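Local coordinates for DUF5610 domain-containing protein (Chromobacterium violaceum, PDB 3SJR) that is of unknown function but folds as a helical DUF5610 domain, whose chains pair into a two-subunit assembly, at residues A[132-143]-A[157-165]. Sequence-based numbering, arbitrary orientation.
Sequences LERGYQEACQVL and LQGLLLLTQ
Leu132 meets the second helix with two different atoms: its CG rests on Leu161 CD1 at 3.8 Å, the two side chains lying alongside and pointing opposite ways, while its CD2 reaches Thr164 CG2 at 3.9 Å. The methyl of Thr164 is available there because it is the branch anti to the backbone N. At the margin of the contact, the carboxylate of Glu133 crosses the end of Gln165 without a hydrogen bond.

Tyr136 carries the middle, where its CA lies 7.2 Å from that of Leu161. A trans chi1 of 175° sends the ring across to helix 151-171, and Leu161 CD2 sits over one face, 3.6 Å from the ring centroid and 12° off the normal, a CH-pi contact. Cys140 SG covers the opposite face toward its rim, one helical turn on. Leu157 comes in obliquely, its CG 3.5 Å from Tyr136 CE1. Tyr136 OH ends 3.7 Å from Gln158 CB. Beyond the ring, Leu157 CD2 packs against Cys140 SG at 3.7 Å, with Ala139 and Leu143 more loosely beside it.

Tyr149, in the loop joining the two helices, also touches Tyr136, Cys140 and Leu143. Leu61 of the second subunit packs on Ala139 and Leu143, and Leu62 of the second subunit on Leu157, so this helical hairpin also contributes to the dimer interface. The segments run antiparallel, at 171° with axes 11.0 Å apart. No hydrogen bond or salt bridge links them; the pairing therefore rests on apolar side-chain packing and the leucine methyl held over the tyrosine ring.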
ATOM      1  N   LEU A 132       3.104  -7.512  -8.723  1.00 66.22           N
ATOM      2  CA  LEU A 132       3.053  -8.307  -7.531  1.00 65.57           C
ATOM      3  C   LEU A 132       4.270  -9.226  -7.416  1.00 66.69           C
ATOM      4  O   LEU A 132       4.851  -9.364  -6.335  1.00 65.68           O
ATOM      5  CB  LEU A 132       1.760  -9.093  -7.528  1.00 65.92           C
ATOM      6  CG  LEU A 132       1.397  -9.906  -6.293  1.00 66.69           C
ATOM      7  CD1 LEU A 132       1.524  -9.071  -5.026  1.00 66.53           C
ATOM      8  CD2 LEU A 132      -0.010 -10.484  -6.431  1.00 66.48           C
ATOM      9  N   GLU A 133       4.660  -9.844  -8.530  1.00 68.72           N
ATOM     10  CA  GLU A 133       5.789 -10.761  -8.525  1.00 70.67           C
ATOM     11  C   GLU A 133       7.050  -9.962  -8.210  1.00 70.34           C
ATOM     12  O   GLU A 133       7.879 -10.391  -7.402  1.00 70.91           O
ATOM     13  CB  GLU A 133       5.869 -11.547  -9.841  1.00 73.39           C
ATOM     14  CG  GLU A 133       7.132 -12.425 -10.068  1.00 79.29           C
ATOM     15  CD  GLU A 133       7.168 -13.747  -9.263  1.00 85.17           C
ATOM     16  OE1 GLU A 133       6.136 -14.477  -9.214  1.00 88.47           O
ATOM     17  OE2 GLU A 133       8.251 -14.069  -8.702  1.00 85.52           O
ATOM     18  N   ARG A 134       7.170  -8.773  -8.796  1.00 70.02           N
ATOM     19  CA  ARG A 134       8.312  -7.894  -8.497  1.00 70.07           C
ATOM     20  C   ARG A 134       8.302  -7.427  -7.057  1.00 69.12           C
ATOM     21  O   ARG A 134       9.317  -7.504  -6.377  1.00 69.59           O
ATOM     22  CB  ARG A 134       8.361  -6.701  -9.436  1.00 70.02           C
ATOM     23  CG  ARG A 134       8.877  -7.060 -10.824  1.00 71.36           C
ATOM     24  CD  ARG A 134      10.336  -7.473 -10.802  1.00 69.27           C
ATOM     25  NE  ARG A 134      11.192  -6.314 -10.566  1.00 69.76           N
ATOM     26  CZ  ARG A 134      12.129  -6.241  -9.624  1.00 68.98           C
ATOM     27  NH1 ARG A 134      12.358  -7.283  -8.829  1.00 68.32           N
ATOM     28  NH2 ARG A 134      12.857  -5.136  -9.498  1.00 67.92           N
ATOM     29  N   GLY A 135       7.135  -6.967  -6.599  1.00 68.29           N
ATOM     30  CA  GLY A 135       6.940  -6.552  -5.217  1.00 67.76           C
ATOM     31  C   GLY A 135       7.505  -7.626  -4.317  1.00 68.81           C
ATOM     32  O   GLY A 135       8.424  -7.369  -3.532  1.00 69.80           O
ATOM     33  N   TYR A 136       6.974  -8.842  -4.478  1.00 68.98           N
ATOM     34  CA  TYR A 136       7.431 -10.020  -3.761  1.00 69.58           C
ATOM     35  C   TYR A 136       8.964 -10.150  -3.777  1.00 71.20           C
ATOM     36  O   TYR A 136       9.594 -10.303  -2.728  1.00 71.26           O
ATOM     37  CB  TYR A 136       6.766 -11.265  -4.357  1.00 70.22           C
ATOM     38  CG  TYR A 136       7.261 -12.566  -3.770  1.00 72.01           C
ATOM     39  CD1 TYR A 136       6.779 -13.017  -2.553  1.00 72.40           C
ATOM     40  CD2 TYR A 136       8.218 -13.345  -4.433  1.00 73.80           C
ATOM     41  CE1 TYR A 136       7.232 -14.202  -2.009  1.00 75.29           C
ATOM     42  CE2 TYR A 136       8.675 -14.538  -3.894  1.00 74.66           C
ATOM     43  CZ  TYR A 136       8.176 -14.955  -2.684  1.00 76.01           C
ATOM     44  OH  TYR A 136       8.603 -16.115  -2.106  1.00 78.55           O
ATOM     45  N   GLN A 137       9.564 -10.069  -4.967  1.00 72.32           N
ATOM     46  CA  GLN A 137      11.012 -10.219  -5.092  1.00 74.37           C
ATOM     47  C   GLN A 137      11.781  -9.199  -4.262  1.00 75.09           C
ATOM     48  O   GLN A 137      12.810  -9.505  -3.643  1.00 77.02           O
ATOM     49  CB  GLN A 137      11.406 -10.087  -6.530  1.00 75.11           C
ATOM     50  CG  GLN A 137      10.896 -11.208  -7.346  1.00 75.54           C
ATOM     51  CD  GLN A 137      11.167 -10.990  -8.790  1.00 75.59           C
ATOM     52  OE1 GLN A 137      11.940 -10.106  -9.154  1.00 76.39           O
ATOM     53  NE2 GLN A 137      10.525 -11.776  -9.633  1.00 75.30           N
ATOM     54  N   GLU A 138      11.258  -7.986  -4.239  1.00 74.24           N
ATOM     55  CA  GLU A 138      11.833  -6.941  -3.427  1.00 74.97           C
ATOM     56  C   GLU A 138      11.635  -7.212  -1.937  1.00 74.10           C
ATOM     57  O   GLU A 138      12.582  -7.082  -1.162  1.00 75.62           O
ATOM     58  CB  GLU A 138      11.269  -5.582  -3.840  1.00 74.65           C
ATOM     59  CG  GLU A 138      11.632  -5.215  -5.260  1.00 77.28           C
ATOM     60  CD  GLU A 138      11.945  -3.754  -5.403  1.00 81.53           C
ATOM     61  OE1 GLU A 138      10.997  -2.929  -5.301  1.00 82.55           O
ATOM     62  OE2 GLU A 138      13.140  -3.435  -5.618  1.00 84.17           O
ATOM     63  N   ALA A 139      10.424  -7.605  -1.542  1.00 71.94           N
ATOM     64  CA  ALA A 139      10.153  -7.942  -0.140  1.00 71.91           C
ATOM     65  C   ALA A 139      11.099  -9.050   0.379  1.00 73.65           C
ATOM     66  O   ALA A 139      11.509  -9.046   1.541  1.00 74.33           O
ATOM     67  CB  ALA A 139       8.713  -8.337   0.046  1.00 70.03           C
ATOM     68  N   CYS A 140      11.467  -9.973  -0.507  1.00 74.28           N
ATOM     69  CA  CYS A 140      12.330 -11.065  -0.134  1.00 76.25           C
ATOM     70  C   CYS A 140      13.748 -10.563   0.041  1.00 78.03           C
ATOM     71  O   CYS A 140      14.423 -10.933   0.996  1.00 79.66           O
ATOM     72  CB  CYS A 140      12.257 -12.183  -1.173  1.00 77.20           C
ATOM     73  SG  CYS A 140      10.695 -13.149  -1.150  1.00 77.04           S
ATOM     74  N   GLN A 141      14.193  -9.704  -0.868  1.00 78.15           N
ATOM     75  CA  GLN A 141      15.557  -9.189  -0.819  1.00 80.60           C
ATOM     76  C   GLN A 141      15.857  -8.486   0.509  1.00 81.16           C
ATOM     77  O   GLN A 141      16.837  -8.802   1.181  1.00 83.56           O
ATOM     78  CB  GLN A 141      15.835  -8.289  -2.027  1.00 80.92           C
ATOM     79  CG  GLN A 141      17.324  -8.029  -2.329  1.00 85.71           C
ATOM     80  CD  GLN A 141      18.243  -9.251  -2.112  1.00 90.33           C
ATOM     81  OE1 GLN A 141      17.841 -10.408  -2.307  1.00 90.82           O
ATOM     82  NE2 GLN A 141      19.488  -8.983  -1.704  1.00 93.04           N
ATOM     83  N   VAL A 142      14.978  -7.566   0.893  1.00 79.61           N
ATOM     84  CA  VAL A 142      15.035  -6.881   2.188  1.00 80.40           C
ATOM     85  C   VAL A 142      15.192  -7.825   3.376  1.00 81.79           C
ATOM     86  O   VAL A 142      15.994  -7.568   4.268  1.00 83.83           O
ATOM     87  CB  VAL A 142      13.768  -6.035   2.424  1.00 78.51           C
ATOM     88  CG1 VAL A 142      13.852  -5.319   3.760  1.00 79.46           C
ATOM     89  CG2 VAL A 142      13.569  -5.033   1.291  1.00 77.81           C
ATOM     90  N   LEU A 143      14.414  -8.904   3.379  1.00 81.04           N
ATOM     91  CA  LEU A 143      14.430  -9.874   4.466  1.00 82.97           C
ATOM     92  C   LEU A 143      15.716 -10.708   4.525  1.00 86.44           C
ATOM     93  O   LEU A 143      16.314 -10.889   5.608  1.00 88.63           O
ATOM     94  CB  LEU A 143      13.207 -10.775   4.378  1.00 81.12           C
ATOM     95  CG  LEU A 143      11.887 -10.104   4.752  1.00 79.81           C
ATOM     96  CD1 LEU A 143      10.729 -11.065   4.594  1.00 78.06           C
ATOM     97  CD2 LEU A 143      11.919  -9.536   6.177  1.00 82.08           C
ATOM     98  N   LEU A 157       5.391 -16.133   3.401  1.00 81.16           N
ATOM     99  CA  LEU A 157       5.299 -15.025   2.476  1.00 77.91           C
ATOM    100  C   LEU A 157       4.985 -15.550   1.089  1.00 76.93           C
ATOM    101  O   LEU A 157       4.129 -15.017   0.396  1.00 75.75           O
ATOM    102  CB  LEU A 157       6.596 -14.237   2.485  1.00 77.51           C
ATOM    103  CG  LEU A 157       6.791 -13.229   1.366  1.00 76.68           C
ATOM    104  CD1 LEU A 157       5.689 -12.201   1.421  1.00 76.69           C
ATOM    105  CD2 LEU A 157       8.164 -12.566   1.471  1.00 77.02           C
ATOM    106  N   GLN A 158       5.675 -16.613   0.697  1.00 77.62           N
ATOM    107  CA  GLN A 158       5.375 -17.316  -0.545  1.00 77.02           C
ATOM    108  C   GLN A 158       3.898 -17.706  -0.636  1.00 76.20           C
ATOM    109  O   GLN A 158       3.218 -17.373  -1.599  1.00 75.23           O
ATOM    110  CB  GLN A 158       6.264 -18.550  -0.679  1.00 79.40           C
ATOM    111  CG  GLN A 158       5.920 -19.409  -1.843  1.00 80.88           C
ATOM    112  CD  GLN A 158       6.792 -20.626  -1.912  1.00 85.44           C
ATOM    113  OE1 GLN A 158       6.396 -21.715  -1.476  1.00 88.24           O
ATOM    114  NE2 GLN A 158       7.997 -20.456  -2.446  1.00 85.52           N
ATOM    115  N   GLY A 159       3.405 -18.397   0.381  1.00 76.68           N
ATOM    116  CA  GLY A 159       2.015 -18.836   0.393  1.00 76.82           C
ATOM    117  C   GLY A 159       1.069 -17.682   0.148  1.00 74.01           C
ATOM    118  O   GLY A 159       0.052 -17.830  -0.532  1.00 74.20           O
ATOM    119  N   LEU A 160       1.441 -16.527   0.689  1.00 71.57           N
ATOM    120  CA  LEU A 160       0.656 -15.320   0.581  1.00 69.29           C
ATOM    121  C   LEU A 160       0.617 -14.795  -0.845  1.00 67.90           C
ATOM    122  O   LEU A 160      -0.455 -14.439  -1.345  1.00 68.34           O
ATOM    123  CB  LEU A 160       1.201 -14.256   1.516  1.00 68.04           C
ATOM    124  CG  LEU A 160       0.409 -12.961   1.486  1.00 66.59           C
ATOM    125  CD1 LEU A 160      -1.054 -13.246   1.806  1.00 67.14           C
ATOM    126  CD2 LEU A 160       1.022 -11.941   2.448  1.00 65.47           C
ATOM    127  N   LEU A 161       1.774 -14.756  -1.501  1.00 66.59           N
ATOM    128  CA  LEU A 161       1.835 -14.425  -2.918  1.00 65.00           C
ATOM    129  C   LEU A 161       0.892 -15.332  -3.710  1.00 65.93           C
ATOM    130  O   LEU A 161       0.016 -14.855  -4.449  1.00 65.59           O
ATOM    131  CB  LEU A 161       3.266 -14.590  -3.423  1.00 65.52           C
ATOM    132  CG  LEU A 161       3.579 -14.411  -4.912  1.00 65.74           C
ATOM    133  CD1 LEU A 161       3.416 -12.962  -5.315  1.00 64.52           C
ATOM    134  CD2 LEU A 161       4.974 -14.874  -5.200  1.00 66.38           C
ATOM    135  N   LEU A 162       1.049 -16.642  -3.530  1.00 66.65           N
ATOM    136  CA  LEU A 162       0.269 -17.588  -4.308  1.00 67.77           C
ATOM    137  C   LEU A 162      -1.211 -17.404  -4.068  1.00 67.78           C
ATOM    138  O   LEU A 162      -2.001 -17.411  -5.022  1.00 68.79           O
ATOM    139  CB  LEU A 162       0.719 -19.022  -4.062  1.00 69.79           C
ATOM    140  CG  LEU A 162       2.120 -19.383  -4.583  1.00 70.66           C
ATOM    141  CD1 LEU A 162       2.209 -20.843  -4.915  1.00 73.78           C
ATOM    142  CD2 LEU A 162       2.512 -18.594  -5.819  1.00 70.35           C
ATOM    143  N   LEU A 163      -1.577 -17.187  -2.804  1.00 66.86           N
ATOM    144  CA  LEU A 163      -2.959 -16.945  -2.431  1.00 66.91           C
ATOM    145  C   LEU A 163      -3.502 -15.705  -3.116  1.00 65.32           C
ATOM    146  O   LEU A 163      -4.601 -15.720  -3.672  1.00 65.84           O
ATOM    147  CB  LEU A 163      -3.048 -16.763  -0.934  1.00 67.09           C
ATOM    148  CG  LEU A 163      -4.425 -16.588  -0.305  1.00 68.66           C
ATOM    149  CD1 LEU A 163      -5.352 -17.687  -0.747  1.00 72.83           C
ATOM    150  CD2 LEU A 163      -4.290 -16.614   1.201  1.00 69.87           C
ATOM    151  N   THR A 164      -2.709 -14.639  -3.083  1.00 63.14           N
ATOM    152  CA  THR A 164      -3.077 -13.370  -3.695  1.00 62.20           C
ATOM    153  C   THR A 164      -3.181 -13.420  -5.204  1.00 63.65           C
ATOM    154  O   THR A 164      -4.105 -12.848  -5.771  1.00 63.98           O
ATOM    155  CB  THR A 164      -2.052 -12.344  -3.383  1.00 60.11           C
ATOM    156  OG1 THR A 164      -1.661 -12.492  -2.022  1.00 61.18           O
ATOM    157  CG2 THR A 164      -2.597 -10.976  -3.608  1.00 58.25           C
ATOM    158  N   GLN A 165      -2.233 -14.085  -5.859  1.00 65.18           N
ATOM    159  CA  GLN A 165      -2.300 -14.202  -7.292  1.00 67.51           C
ATOM    160  C   GLN A 165      -3.619 -14.874  -7.678  1.00 70.30           C
ATOM    161  O   GLN A 165      -4.391 -14.340  -8.481  1.00 71.06           O
ATOM    162  CB  GLN A 165      -1.137 -15.007  -7.823  1.00 68.76           C
ATOM    163  CG  GLN A 165       0.197 -14.536  -7.358  1.00 69.89           C
ATOM    164  CD  GLN A 165       1.323 -14.911  -8.315  1.00 74.21           C
ATOM    165  OE1 GLN A 165       2.117 -14.047  -8.728  1.00 76.04           O
ATOM    166  NE2 GLN A 165       1.394 -16.189  -8.681  1.00 75.82           N
TER